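PDB 6SMO: Ketoacyl_synth_N domain-containing protein from Photorhabdus luminescens subsp. laumondii, which probably serves, through a ketosynthase-like fold, in the building of a polyketide chain together with a partner ketosynthase chain. Local coordinates for residues T157-G167 against Q355-L366; L182-S190 against N312-I320. All coordinates share one frame; numbering follows the deposited sequence.

Contact 1 of 2, residues T157-G167 against Q355-L366; sequences TSDVAGMQAIG and QRFSNQGHVCAL
Asp159 meets the loop 357-361 at Ser358 and Asn359 from a backbone turned to a positive phi of 80°, uncommon for a residue with a side chain though aspartate tolerates it better than most, one residue ahead of Val160, the N-cap of the central helix 161-175 of a thiolase fold. Condensing relatives probably carry their nucleophilic cysteine at this elbow. The turn brings OD2 of Asp159 to the backbone N of Asn359, a weak hydrogen bond of 3.3 Å. Nearby, the Arg356 and Asp159 side chains cross at about a right angle without a salt bridge between them; NE of Arg356 makes its salt bridge to Asp280.

Ser358 suits a tight turn: its short side chain, with OG held between the backbone N and the carbonyl carbon (chi1 71°), accepts from the backbone N of both Gly361 and His362. The same OG lies at the ring edge of His362, 2.8 Å from ND1, which fixes the ring's rotation, while NE2 bonds to Val184 O of the partner ketosynthase chain. Over one ring face comes CG2 of Val160, 4.0 Å from the centroid, a CH-pi contact.

Farther along, alternate residues of strand 362-366 turn to the helix. Small Cys364 fits beneath Val160, its SG 3.6 Å from Val160 CB. Met163, flexible and unbranched, bends at chi2 (75°), setting CG 3.7 Å from CB of Cys364 and sending CE along the strand to Leu366, the two side chains running in opposite directions. CD1 of Leu366 also touches CD1 of Ile166, and CD2 rests 4.1 Å from CA of Gly167, where the helix has no side chain.

Contact 2 of 2, residues L182-S190 against N312-I320; sequences LCGASEHLS and NQFSVSGVI
Gln313 meets Glu187 through its backbone: its carbonyl O lies 3.3 Å from CG of the glutamate, while its own N donates to OG of Ser317, a bond inside the loop that ties its start to its end. Phe314 follows with phi at +61°, and its large apolar ring is suited to a buried spot between several partners. CD1 of Leu189 comes to the ring edge, 4.0 Å from CE2, and ND2 of Asn312 stands above one face. Phe104 meets the ring edge-to-face, and Tyr162 of the partner ketosynthase chain packs against the residue.

At Ser315 the contact turns polar. Its OG is 2.8 Å from OE1 of Glu187, although Gly101 O is a second acceptor within reach of the same hydroxyl proton. Glu187 bends at chi2 (-70°), which curls the carboxylate back to this hydroxyl; OE1 also accepts from the backbone N of Cys103, so the buried oxygen has more than one polar neighbour. The methyl of Ala185 is small enough to lie beside the carbonyl of Ser315, CB 3.3 Å from O.

Here a loop from the later part of the thiolase fold is laid against strand 180-187 of the mixed sheet, a strand from the earlier part of the chain; in ketosynthase relatives the equivalent loop probably bears a catalytic histidine. Val316 spreads CG2 over the strand backbone, 3.7 Å from CA of Ser186, and touches CG of Glu187 as well. Beyond Gly318, the N-cap residue leading into helix 319-329, Val319 spans two successive strand residues with its branches: CG1 sits 3.8 Å from CA of Gly184, which offers bare backbone, and CG2 lies 3.9 Å from CB of Ala185.

In the fold
The centres of contacts 1 and 2 lie about 11 Å apart, and both reach the same mixed sheet. Contact 2 is nested along the chain inside the loop closed by contact 1: helix 161-175 leads straight into strand 180-187, and helix 319-329 is followed by strand 351-356. The two contacts touch directly, for Val319 packs on Gly162 and Ile166 of the central helix, and Arg356 reaches the backbone of Phe314 and Ser317. Together they bind the early and late parts of the thiolase fold around one buried helix, close to the partner ketosynthase chain, which touches residues of both contacts.

Contact 1 of 2, residues T157-G167 against Q355-L366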
ATOM      1  N   THR C 157      -1.840   0.985   8.732  1.00 34.66           N
ATOM      2  CA  THR C 157      -1.529   1.451  10.109  1.00 34.27           C
ATOM      3  C   THR C 157      -2.431   0.698  11.091  1.00 35.02           C
ATOM      4  O   THR C 157      -3.665   0.806  10.951  1.00 35.48           O
ATOM      5  CB  THR C 157      -1.701   2.970  10.246  1.00 33.68           C
ATOM      6  OG1 THR C 157      -1.187   3.599   9.072  1.00 33.08           O
ATOM      7  CG2 THR C 157      -1.000   3.525  11.466  1.00 33.71           C
ATOM      8  N   SER C 158      -1.834  -0.035  12.035  1.00 35.09           N
ATOM      9  CA  SER C 158      -2.540  -0.915  13.004  1.00 35.43           C
ATOM     10  C   SER C 158      -3.742  -0.179  13.605  1.00 35.37           C
ATOM     11  O   SER C 158      -3.546   0.931  14.142  1.00 35.28           O
ATOM     12  CB  SER C 158      -1.606  -1.411  14.078  1.00 35.39           C
ATOM     13  OG  SER C 158      -0.807  -2.479  13.595  1.00 35.53           O
ATOM     14  N   ASP C 159      -4.938  -0.767  13.465  1.00 35.64           N
ATOM     15  CA  ASP C 159      -6.208  -0.355  14.127  1.00 35.46           C
ATOM     16  C   ASP C 159      -6.845   0.833  13.387  1.00 34.63           C
ATOM     17  O   ASP C 159      -8.050   0.739  13.082  1.00 34.52           O
ATOM     18  CB  ASP C 159      -5.995  -0.076  15.620  1.00 35.87           C
ATOM     19  CG  ASP C 159      -5.428  -1.265  16.380  1.00 36.51           C
ATOM     20  OD1 ASP C 159      -6.021  -2.358  16.286  1.00 37.02           O
ATOM     21  OD2 ASP C 159      -4.388  -1.096  17.049  1.00 36.29           O
ATOM     22  N   VAL C 160      -6.079   1.893  13.097  1.00 34.25           N
ATOM     23  CA  VAL C 160      -6.606   3.194  12.577  1.00 33.64           C
ATOM     24  C   VAL C 160      -6.327   3.334  11.071  1.00 33.43           C
ATOM     25  O   VAL C 160      -6.256   4.486  10.601  1.00 33.92           O
ATOM     26  CB  VAL C 160      -6.033   4.389  13.367  1.00 33.47           C
ATOM     27  CG1 VAL C 160      -6.466   4.359  14.825  1.00 33.57           C
ATOM     28  CG2 VAL C 160      -4.515   4.491  13.265  1.00 33.32           C
ATOM     29  N   ALA C 161      -6.211   2.222  10.336  1.00 33.38           N
ATOM     30  CA  ALA C 161      -5.947   2.205   8.874  1.00 33.14           C
ATOM     31  C   ALA C 161      -7.137   2.816   8.123  1.00 33.07           C
ATOM     32  O   ALA C 161      -6.921   3.757   7.334  1.00 32.76           O
ATOM     33  CB  ALA C 161      -5.674   0.797   8.404  1.00 33.13           C
ATOM     34  N   GLY C 162      -8.342   2.291   8.363  1.00 33.40           N
ATOM     35  CA  GLY C 162      -9.592   2.733   7.714  1.00 33.84           C
ATOM     36  C   GLY C 162     -10.007   4.126   8.158  1.00 33.95           C
ATOM     37  O   GLY C 162     -10.632   4.837   7.348  1.00 34.09           O
ATOM     38  N   MET C 163      -9.678   4.502   9.397  1.00 34.60           N
ATOM     39  CA  MET C 163     -10.002   5.828   9.990  1.00 35.44           C
ATOM     40  C   MET C 163      -9.219   6.919   9.248  1.00 34.86           C
ATOM     41  O   MET C 163      -9.786   8.008   9.029  1.00 35.17           O
ATOM     42  CB  MET C 163      -9.654   5.867  11.482  1.00 36.56           C
ATOM     43  CG  MET C 163     -10.496   6.849  12.275  1.00 37.80           C
ATOM     44  SD  MET C 163     -12.177   6.239  12.569  1.00 39.54           S
ATOM     45  CE  MET C 163     -12.863   7.608  13.500  1.00 39.85           C
ATOM     46  N   GLN C 164      -7.967   6.628   8.877  1.00 34.09           N
ATOM     47  CA  GLN C 164      -7.093   7.529   8.076  1.00 33.87           C
ATOM     48  C   GLN C 164      -7.582   7.555   6.621  1.00 34.20           C
ATOM     49  O   GLN C 164      -7.547   8.644   6.012  1.00 34.35           O
ATOM     50  CB  GLN C 164      -5.631   7.081   8.165  1.00 33.42           C
ATOM     51  CG  GLN C 164      -4.984   7.386   9.510  1.00 33.18           C
ATOM     52  CD  GLN C 164      -3.547   6.930   9.597  1.00 33.01           C
ATOM     53  OE1 GLN C 164      -3.106   6.042   8.870  1.00 33.08           O
ATOM     54  NE2 GLN C 164      -2.800   7.538  10.503  1.00 32.77           N
ATOM     55  N   ALA C 165      -8.027   6.407   6.098  1.00 34.21           N
ATOM     56  CA  ALA C 165      -8.485   6.222   4.699  1.00 34.22           C
ATOM     57  C   ALA C 165      -9.612   7.211   4.371  1.00 34.46           C
ATOM     58  O   ALA C 165      -9.547   7.831   3.292  1.00 34.76           O
ATOM     59  CB  ALA C 165      -8.922   4.794   4.477  1.00 34.28           C
ATOM     60  N   ILE C 166     -10.593   7.363   5.268  1.00 34.61           N
ATOM     61  CA  ILE C 166     -11.766   8.276   5.088  1.00 34.74           C
ATOM     62  C   ILE C 166     -11.276   9.728   5.165  1.00 34.72           C
ATOM     63  O   ILE C 166     -11.704  10.542   4.323  1.00 34.64           O
ATOM     64  CB  ILE C 166     -12.874   7.996   6.126  1.00 35.10           C
ATOM     65  CG1 ILE C 166     -13.357   6.543   6.090  1.00 35.33           C
ATOM     66  CG2 ILE C 166     -14.035   8.966   5.946  1.00 35.28           C
ATOM     67  CD1 ILE C 166     -14.075   6.107   7.346  1.00 35.65           C
ATOM     68  N   GLY C 167     -10.420  10.029   6.148  1.00 34.62           N
ATOM     69  CA  GLY C 167      -9.922  11.386   6.447  1.00 34.62           C
ATOM     70  C   GLY C 167      -9.129  11.988   5.298  1.00 34.62           C
ATOM     71  O   GLY C 167      -9.366  13.171   4.982  1.00 34.53           O
ATOM     72  N   GLN C 355     -14.302   8.372  17.583  1.00 41.82           N
ATOM     73  CA  GLN C 355     -12.870   8.305  17.979  1.00 42.11           C
ATOM     74  C   GLN C 355     -12.393   6.851  17.920  1.00 41.81           C
ATOM     75  O   GLN C 355     -13.170   5.952  18.301  1.00 40.83           O
ATOM     76  CB  GLN C 355     -12.664   8.875  19.384  1.00 42.76           C
ATOM     77  CG  GLN C 355     -11.203   9.156  19.712  1.00 43.30           C
ATOM     78  CD  GLN C 355     -11.009   9.681  21.113  1.00 43.98           C
ATOM     79  OE1 GLN C 355     -10.472  10.767  21.320  1.00 44.81           O
ATOM     80  NE2 GLN C 355     -11.448   8.908  22.093  1.00 44.23           N
ATOM     81  N   ARG C 356     -11.161   6.648  17.445  1.00 41.55           N
ATOM     82  CA  ARG C 356     -10.427   5.355  17.487  1.00 41.53           C
ATOM     83  C   ARG C 356      -8.953   5.638  17.796  1.00 41.10           C
ATOM     84  O   ARG C 356      -8.484   6.746  17.477  1.00 40.77           O
ATOM     85  CB  ARG C 356     -10.561   4.603  16.159  1.00 41.51           C
ATOM     86  CG  ARG C 356     -11.764   3.675  16.082  1.00 41.94           C
ATOM     87  CD  ARG C 356     -11.368   2.287  15.617  1.00 41.75           C
ATOM     88  NE  ARG C 356     -10.560   1.598  16.616  1.00 41.99           N
ATOM     89  CZ  ARG C 356      -9.889   0.465  16.416  1.00 41.80           C
ATOM     90  NH1 ARG C 356      -9.191  -0.069  17.404  1.00 42.87           N
ATOM     91  NH2 ARG C 356      -9.907  -0.130  15.234  1.00 41.32           N
ATOM     92  N   PHE C 357      -8.258   4.673  18.402  1.00 41.30           N
ATOM     93  CA  PHE C 357      -6.792   4.735  18.639  1.00 41.33           C
ATOM     94  C   PHE C 357      -6.206   3.321  18.699  1.00 40.93           C
ATOM     95  O   PHE C 357      -6.945   2.356  18.978  1.00 42.24           O
ATOM     96  CB  PHE C 357      -6.466   5.564  19.885  1.00 42.02           C
ATOM     97  CG  PHE C 357      -7.370   5.388  21.078  1.00 42.39           C
ATOM     98  CD1 PHE C 357      -7.193   4.326  21.952  1.00 42.66           C
ATOM     99  CD2 PHE C 357      -8.357   6.319  21.364  1.00 42.90           C
ATOM    100  CE1 PHE C 357      -8.006   4.182  23.066  1.00 43.59           C
ATOM    101  CE2 PHE C 357      -9.169   6.173  22.478  1.00 43.63           C
ATOM    102  CZ  PHE C 357      -8.992   5.104  23.326  1.00 43.93           C
ATOM    103  N   SER C 358      -4.901   3.226  18.432  1.00 39.04           N
ATOM    104  CA  SER C 358      -4.137   1.964  18.250  1.00 39.01           C
ATOM    105  C   SER C 358      -3.444   1.566  19.557  1.00 39.64           C
ATOM    106  O   SER C 358      -3.511   2.345  20.529  1.00 39.75           O
ATOM    107  CB  SER C 358      -3.138   2.108  17.134  1.00 38.37           C
ATOM    108  OG  SER C 358      -2.071   2.962  17.522  1.00 38.01           O
ATOM    109  N   ASN C 359      -2.795   0.399  19.556  1.00 40.05           N
ATOM    110  CA  ASN C 359      -2.011  -0.147  20.695  1.00 40.94           C
ATOM    111  C   ASN C 359      -0.728   0.676  20.868  1.00 41.50           C
ATOM    112  O   ASN C 359      -0.357   0.949  22.027  1.00 42.13           O
ATOM    113  CB  ASN C 359      -1.691  -1.630  20.489  1.00 41.40           C
ATOM    114  CG  ASN C 359      -1.156  -2.298  21.737  1.00 42.13           C
ATOM    115  OD1 ASN C 359      -1.912  -2.601  22.658  1.00 43.62           O
ATOM    116  ND2 ASN C 359       0.144  -2.544  21.772  1.00 42.28           N
ATOM    117  N   GLN C 360      -0.082   1.052  19.758  1.00 42.12           N
ATOM    118  CA  GLN C 360       1.223   1.772  19.738  1.00 42.79           C
ATOM    119  C   GLN C 360       1.036   3.222  20.205  1.00 42.54           C
ATOM    120  O   GLN C 360       2.020   3.803  20.708  1.00 42.21           O
ATOM    121  CB  GLN C 360       1.848   1.708  18.343  1.00 43.40           C
ATOM    122  CG  GLN C 360       2.338   0.317  17.960  1.00 44.29           C
ATOM    123  CD  GLN C 360       3.542  -0.108  18.763  1.00 45.53           C
ATOM    124  OE1 GLN C 360       3.483  -1.047  19.554  1.00 46.55           O
ATOM    125  NE2 GLN C 360       4.649   0.590  18.571  1.00 46.36           N
ATOM    126  N   GLY C 361      -0.167   3.786  20.029  1.00 41.89           N
ATOM    127  CA  GLY C 361      -0.581   5.059  20.654  1.00 41.35           C
ATOM    128  C   GLY C 361      -1.007   6.122  19.653  1.00 40.15           C
ATOM    129  O   GLY C 361      -0.644   7.295  19.868  1.00 40.52           O
ATOM    130  N   HIS C 362      -1.770   5.752  18.619  1.00 38.96           N
ATOM    131  CA  HIS C 362      -2.405   6.700  17.662  1.00 38.30           C
ATOM    132  C   HIS C 362      -3.568   7.417  18.358  1.00 38.58           C
ATOM    133  O   HIS C 362      -3.997   6.942  19.421  1.00 39.35           O
ATOM    134  CB  HIS C 362      -2.886   5.982  16.392  1.00 37.56           C
ATOM    135  CG  HIS C 362      -1.807   5.713  15.399  1.00 36.81           C
ATOM    136  ND1 HIS C 362      -0.999   4.597  15.470  1.00 36.73           N
ATOM    137  CD2 HIS C 362      -1.407   6.403  14.309  1.00 36.31           C
ATOM    138  CE1 HIS C 362      -0.141   4.613  14.471  1.00 36.52           C
ATOM    139  NE2 HIS C 362      -0.370   5.712  13.745  1.00 36.22           N
ATOM    140  N   VAL C 363      -4.032   8.531  17.784  1.00 38.60           N
ATOM    141  CA  VAL C 363      -5.300   9.224  18.162  1.00 39.20           C
ATOM    142  C   VAL C 363      -5.949   9.743  16.874  1.00 39.04           C
ATOM    143  O   VAL C 363      -5.463  10.758  16.335  1.00 39.38           O
ATOM    144  CB  VAL C 363      -5.073  10.365  19.176  1.00 39.72           C
ATOM    145  CG1 VAL C 363      -6.349  11.153  19.434  1.00 39.99           C
ATOM    146  CG2 VAL C 363      -4.494   9.858  20.488  1.00 40.08           C
ATOM    147  N   CYS C 364      -6.995   9.059  16.403  1.00 38.64           N
ATOM    148  CA  CYS C 364      -7.748   9.387  15.164  1.00 38.28           C
ATOM    149  C   CYS C 364      -9.223   9.623  15.507  1.00 37.48           C
ATOM    150  O   CYS C 364      -9.754   8.898  16.370  1.00 37.35           O
ATOM    151  CB  CYS C 364      -7.610   8.272  14.136  1.00 39.00           C
ATOM    152  SG  CYS C 364      -5.896   7.988  13.618  1.00 40.63           S
ATOM    153  N   ALA C 365      -9.852  10.606  14.859  1.00 36.78           N
ATOM    154  CA  ALA C 365     -11.278  10.957  15.053  1.00 36.79           C
ATOM    155  C   ALA C 365     -11.845  11.608  13.786  1.00 36.45           C
ATOM    156  O   ALA C 365     -11.109  12.370  13.125  1.00 36.05           O
ATOM    157  CB  ALA C 365     -11.430  11.861  16.251  1.00 37.30           C
ATOM    158  N   LEU C 366     -13.111  11.306  13.476  1.00 36.03           N
ATOM    159  CA  LEU C 366     -13.882  11.874  12.338  1.00 35.74           C
ATOM    160  C   LEU C 366     -15.124  12.587  12.881  1.00 35.91           C
ATOM    161  O   LEU C 366     -15.684  12.112  13.891  1.00 35.47           O
ATOM    162  CB  LEU C 366     -14.269  10.741  11.381  1.00 35.23           C
ATOM    163  CG  LEU C 366     -13.144  10.215  10.492  1.00 34.93           C
ATOM    164  CD1 LEU C 366     -13.484   8.837   9.945  1.00 34.77           C
ATOM    165  CD2 LEU C 366     -12.851  11.182   9.355  1.00 34.82           C
TER

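Contact 2 of 2, residues L182-S190 against N312-I320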
ATOM      1  N   LEU C 182     -14.310   6.510  -3.157  1.00 35.24           N
ATOM      2  CA  LEU C 182     -14.769   5.256  -2.502  1.00 35.34           C
ATOM      3  C   LEU C 182     -13.803   4.932  -1.356  1.00 35.18           C
ATOM      4  O   LEU C 182     -12.865   4.140  -1.575  1.00 34.85           O
ATOM      5  CB  LEU C 182     -14.821   4.118  -3.531  1.00 35.66           C
ATOM      6  CG  LEU C 182     -16.047   4.093  -4.445  1.00 36.24           C
ATOM      7  CD1 LEU C 182     -17.318   3.830  -3.650  1.00 36.43           C
ATOM      8  CD2 LEU C 182     -16.174   5.380  -5.246  1.00 36.60           C
ATOM      9  N   CYS C 183     -14.021   5.548  -0.190  1.00 35.06           N
ATOM     10  CA  CYS C 183     -13.198   5.376   1.037  1.00 35.23           C
ATOM     11  C   CYS C 183     -13.850   4.333   1.953  1.00 34.90           C
ATOM     12  O   CYS C 183     -15.095   4.297   2.015  1.00 35.87           O
ATOM     13  CB  CYS C 183     -13.028   6.695   1.781  1.00 35.53           C
ATOM     14  SG  CYS C 183     -14.569   7.322   2.495  1.00 36.77           S
ATOM     15  N   GLY C 184     -13.037   3.525   2.638  1.00 34.15           N
ATOM     16  CA  GLY C 184     -13.508   2.489   3.576  1.00 33.98           C
ATOM     17  C   GLY C 184     -12.400   1.536   3.983  1.00 33.73           C
ATOM     18  O   GLY C 184     -11.216   1.913   3.861  1.00 33.19           O
ATOM     19  N   ALA C 185     -12.776   0.341   4.447  1.00 33.92           N
ATOM     20  CA  ALA C 185     -11.859  -0.699   4.968  1.00 33.84           C
ATOM     21  C   ALA C 185     -12.491  -2.087   4.816  1.00 34.12           C
ATOM     22  O   ALA C 185     -13.713  -2.167   4.581  1.00 34.04           O
ATOM     23  CB  ALA C 185     -11.525  -0.401   6.408  1.00 33.77           C
ATOM     24  N   SER C 186     -11.673  -3.135   4.948  1.00 34.39           N
ATOM     25  CA  SER C 186     -12.084  -4.561   4.881  1.00 35.17           C
ATOM     26  C   SER C 186     -11.050  -5.435   5.599  1.00 35.54           C
ATOM     27  O   SER C 186      -9.854  -5.085   5.562  1.00 35.21           O
ATOM     28  CB  SER C 186     -12.272  -5.000   3.452  1.00 35.31           C
ATOM     29  OG  SER C 186     -12.715  -6.347   3.394  1.00 35.38           O
ATOM     30  N   GLU C 187     -11.509  -6.548   6.171  1.00 36.60           N
ATOM     31  CA  GLU C 187     -10.634  -7.504   6.890  1.00 37.68           C
ATOM     32  C   GLU C 187     -11.214  -8.920   6.810  1.00 38.93           C
ATOM     33  O   GLU C 187     -12.431  -9.073   6.881  1.00 38.64           O
ATOM     34  CB  GLU C 187     -10.568  -7.152   8.376  1.00 37.39           C
ATOM     35  CG  GLU C 187      -9.778  -5.904   8.709  1.00 37.09           C
ATOM     36  CD  GLU C 187      -8.275  -5.982   8.540  1.00 37.06           C
ATOM     37  OE1 GLU C 187      -7.630  -4.946   8.637  1.00 36.77           O
ATOM     38  OE2 GLU C 187      -7.767  -7.076   8.305  1.00 37.64           O
ATOM     39  N   HIS C 188     -10.332  -9.904   6.653  1.00 40.73           N
ATOM     40  CA  HIS C 188     -10.628 -11.360   6.728  1.00 42.27           C
ATOM     41  C   HIS C 188      -9.709 -11.992   7.781  1.00 43.53           C
ATOM     42  O   HIS C 188      -8.482 -12.016   7.550  1.00 43.92           O
ATOM     43  CB  HIS C 188     -10.466 -12.017   5.351  1.00 42.89           C
ATOM     44  CG  HIS C 188     -10.762 -13.480   5.352  1.00 43.98           C
ATOM     45  ND1 HIS C 188     -12.052 -13.972   5.300  1.00 44.71           N
ATOM     46  CD2 HIS C 188      -9.948 -14.556   5.404  1.00 44.61           C
ATOM     47  CE1 HIS C 188     -12.018 -15.289   5.317  1.00 45.05           C
ATOM     48  NE2 HIS C 188     -10.738 -15.672   5.380  1.00 44.99           N
ATOM     49  N   LEU C 189     -10.283 -12.476   8.888  1.00 44.95           N
ATOM     50  CA  LEU C 189      -9.538 -12.961  10.084  1.00 45.85           C
ATOM     51  C   LEU C 189      -9.777 -14.462  10.303  1.00 47.56           C
ATOM     52  O   LEU C 189      -9.311 -14.976  11.339  1.00 48.38           O
ATOM     53  CB  LEU C 189      -9.999 -12.162  11.308  1.00 45.52           C
ATOM     54  CG  LEU C 189      -9.974 -10.639  11.169  1.00 44.85           C
ATOM     55  CD1 LEU C 189     -10.597  -9.978  12.388  1.00 44.83           C
ATOM     56  CD2 LEU C 189      -8.558 -10.127  10.953  1.00 44.60           C
ATOM     57  N   SER C 190     -10.457 -15.142   9.371  1.00 48.97           N
ATOM     58  CA  SER C 190     -10.924 -16.547   9.524  1.00 50.49           C
ATOM     59  C   SER C 190      -9.866 -17.547   9.034  1.00 51.19           C
ATOM     60  O   SER C 190     -10.085 -18.760   9.224  1.00 52.24           O
ATOM     61  CB  SER C 190     -12.239 -16.760   8.818  1.00 50.74           C
ATOM     62  OG  SER C 190     -13.274 -16.024   9.452  1.00 50.97           O
ATOM     63  N   ASN C 312     -13.981  -6.160  17.762  1.00 44.23           N
ATOM     64  CA  ASN C 312     -12.774  -5.509  17.206  1.00 43.16           C
ATOM     65  C   ASN C 312     -12.627  -5.980  15.761  1.00 42.59           C
ATOM     66  O   ASN C 312     -12.493  -7.180  15.552  1.00 43.40           O
ATOM     67  CB  ASN C 312     -11.541  -5.834  18.046  1.00 42.87           C
ATOM     68  CG  ASN C 312     -10.337  -5.001  17.682  1.00 42.46           C
ATOM     69  OD1 ASN C 312     -10.460  -4.000  16.996  1.00 42.05           O
ATOM     70  ND2 ASN C 312      -9.173  -5.402  18.142  1.00 42.29           N
ATOM     71  N   GLN C 313     -12.691  -5.053  14.808  1.00 41.69           N
ATOM     72  CA  GLN C 313     -12.555  -5.407  13.374  1.00 41.16           C
ATOM     73  C   GLN C 313     -11.283  -4.782  12.803  1.00 39.78           C
ATOM     74  O   GLN C 313     -11.124  -4.838  11.582  1.00 39.54           O
ATOM     75  CB  GLN C 313     -13.778  -4.919  12.604  1.00 41.38           C
ATOM     76  CG  GLN C 313     -15.098  -5.286  13.259  1.00 42.29           C
ATOM     77  CD  GLN C 313     -16.266  -4.813  12.435  1.00 42.34           C
ATOM     78  OE1 GLN C 313     -16.978  -3.885  12.805  1.00 42.25           O
ATOM     79  NE2 GLN C 313     -16.460  -5.446  11.297  1.00 42.64           N
ATOM     80  N   PHE C 314     -10.431  -4.213  13.662  1.00 39.27           N
ATOM     81  CA  PHE C 314      -9.188  -3.528  13.218  1.00 38.59           C
ATOM     82  C   PHE C 314      -9.544  -2.353  12.309  1.00 37.32           C
ATOM     83  O   PHE C 314     -10.231  -1.452  12.776  1.00 36.85           O
ATOM     84  CB  PHE C 314      -8.136  -4.508  12.699  1.00 38.90           C
ATOM     85  CG  PHE C 314      -7.796  -5.563  13.714  1.00 39.92           C
ATOM     86  CD1 PHE C 314      -6.839  -5.325  14.680  1.00 40.43           C
ATOM     87  CD2 PHE C 314      -8.478  -6.763  13.738  1.00 40.31           C
ATOM     88  CE1 PHE C 314      -6.550  -6.282  15.634  1.00 41.30           C
ATOM     89  CE2 PHE C 314      -8.187  -7.721  14.690  1.00 41.13           C
ATOM     90  CZ  PHE C 314      -7.223  -7.477  15.633  1.00 41.63           C
ATOM     91  N   SER C 315      -9.093  -2.384  11.057  1.00 36.96           N
ATOM     92  CA  SER C 315      -9.309  -1.267  10.103  1.00 36.80           C
ATOM     93  C   SER C 315     -10.799  -0.986   9.874  1.00 37.02           C
ATOM     94  O   SER C 315     -11.137   0.166   9.619  1.00 36.29           O
ATOM     95  CB  SER C 315      -8.552  -1.464   8.822  1.00 36.59           C
ATOM     96  OG  SER C 315      -9.072  -2.553   8.088  1.00 36.71           O
ATOM     97  N   VAL C 316     -11.635  -2.017   9.849  1.00 37.81           N
ATOM     98  CA  VAL C 316     -13.101  -1.825   9.660  1.00 38.79           C
ATOM     99  C   VAL C 316     -13.672  -1.053  10.857  1.00 39.33           C
ATOM    100  O   VAL C 316     -14.617  -0.283  10.658  1.00 40.33           O
ATOM    101  CB  VAL C 316     -13.828  -3.155   9.389  1.00 38.96           C
ATOM    102  CG1 VAL C 316     -15.268  -2.933   8.972  1.00 39.34           C
ATOM    103  CG2 VAL C 316     -13.104  -3.966   8.336  1.00 38.94           C
ATOM    104  N   SER C 317     -13.171  -1.319  12.063  1.00 39.86           N
ATOM    105  CA  SER C 317     -13.632  -0.590  13.272  1.00 40.48           C
ATOM    106  C   SER C 317     -13.375   0.908  13.087  1.00 40.31           C
ATOM    107  O   SER C 317     -12.269   1.282  12.697  1.00 40.17           O
ATOM    108  CB  SER C 317     -12.969  -1.105  14.503  1.00 40.93           C
ATOM    109  OG  SER C 317     -13.448  -2.395  14.811  1.00 42.04           O
ATOM    110  N   GLY C 318     -14.356   1.729  13.435  1.00 40.55           N
ATOM    111  CA  GLY C 318     -14.255   3.183  13.206  1.00 40.28           C
ATOM    112  C   GLY C 318     -14.877   3.580  11.878  1.00 40.28           C
ATOM    113  O   GLY C 318     -15.535   4.638  11.830  1.00 40.84           O
ATOM    114  N   VAL C 319     -14.676   2.763  10.837  1.00 39.77           N
ATOM    115  CA  VAL C 319     -15.263   2.958   9.477  1.00 39.83           C
ATOM    116  C   VAL C 319     -16.738   2.540   9.515  1.00 40.32           C
ATOM    117  O   VAL C 319     -17.582   3.331   9.049  1.00 40.89           O
ATOM    118  CB  VAL C 319     -14.480   2.180   8.398  1.00 39.46           C
ATOM    119  CG1 VAL C 319     -15.126   2.304   7.025  1.00 39.57           C
ATOM    120  CG2 VAL C 319     -13.023   2.609   8.338  1.00 38.69           C
ATOM    121  N   ILE C 320     -17.026   1.362  10.075  1.00 40.32           N
ATOM    122  CA  ILE C 320     -18.418   0.833  10.191  1.00 40.60           C
ATOM    123  C   ILE C 320     -19.219   1.765  11.100  1.00 40.49           C
ATOM    124  O   ILE C 320     -20.414   1.924  10.863  1.00 41.13           O
ATOM    125  CB  ILE C 320     -18.435  -0.636  10.658  1.00 40.80           C
ATOM    126  CG1 ILE C 320     -19.844  -1.227  10.610  1.00 41.34           C
ATOM    127  CG2 ILE C 320     -17.805  -0.793  12.030  1.00 40.74           C
ATOM    128  CD1 ILE C 320     -19.873  -2.717  10.416  1.00 41.59           C
TER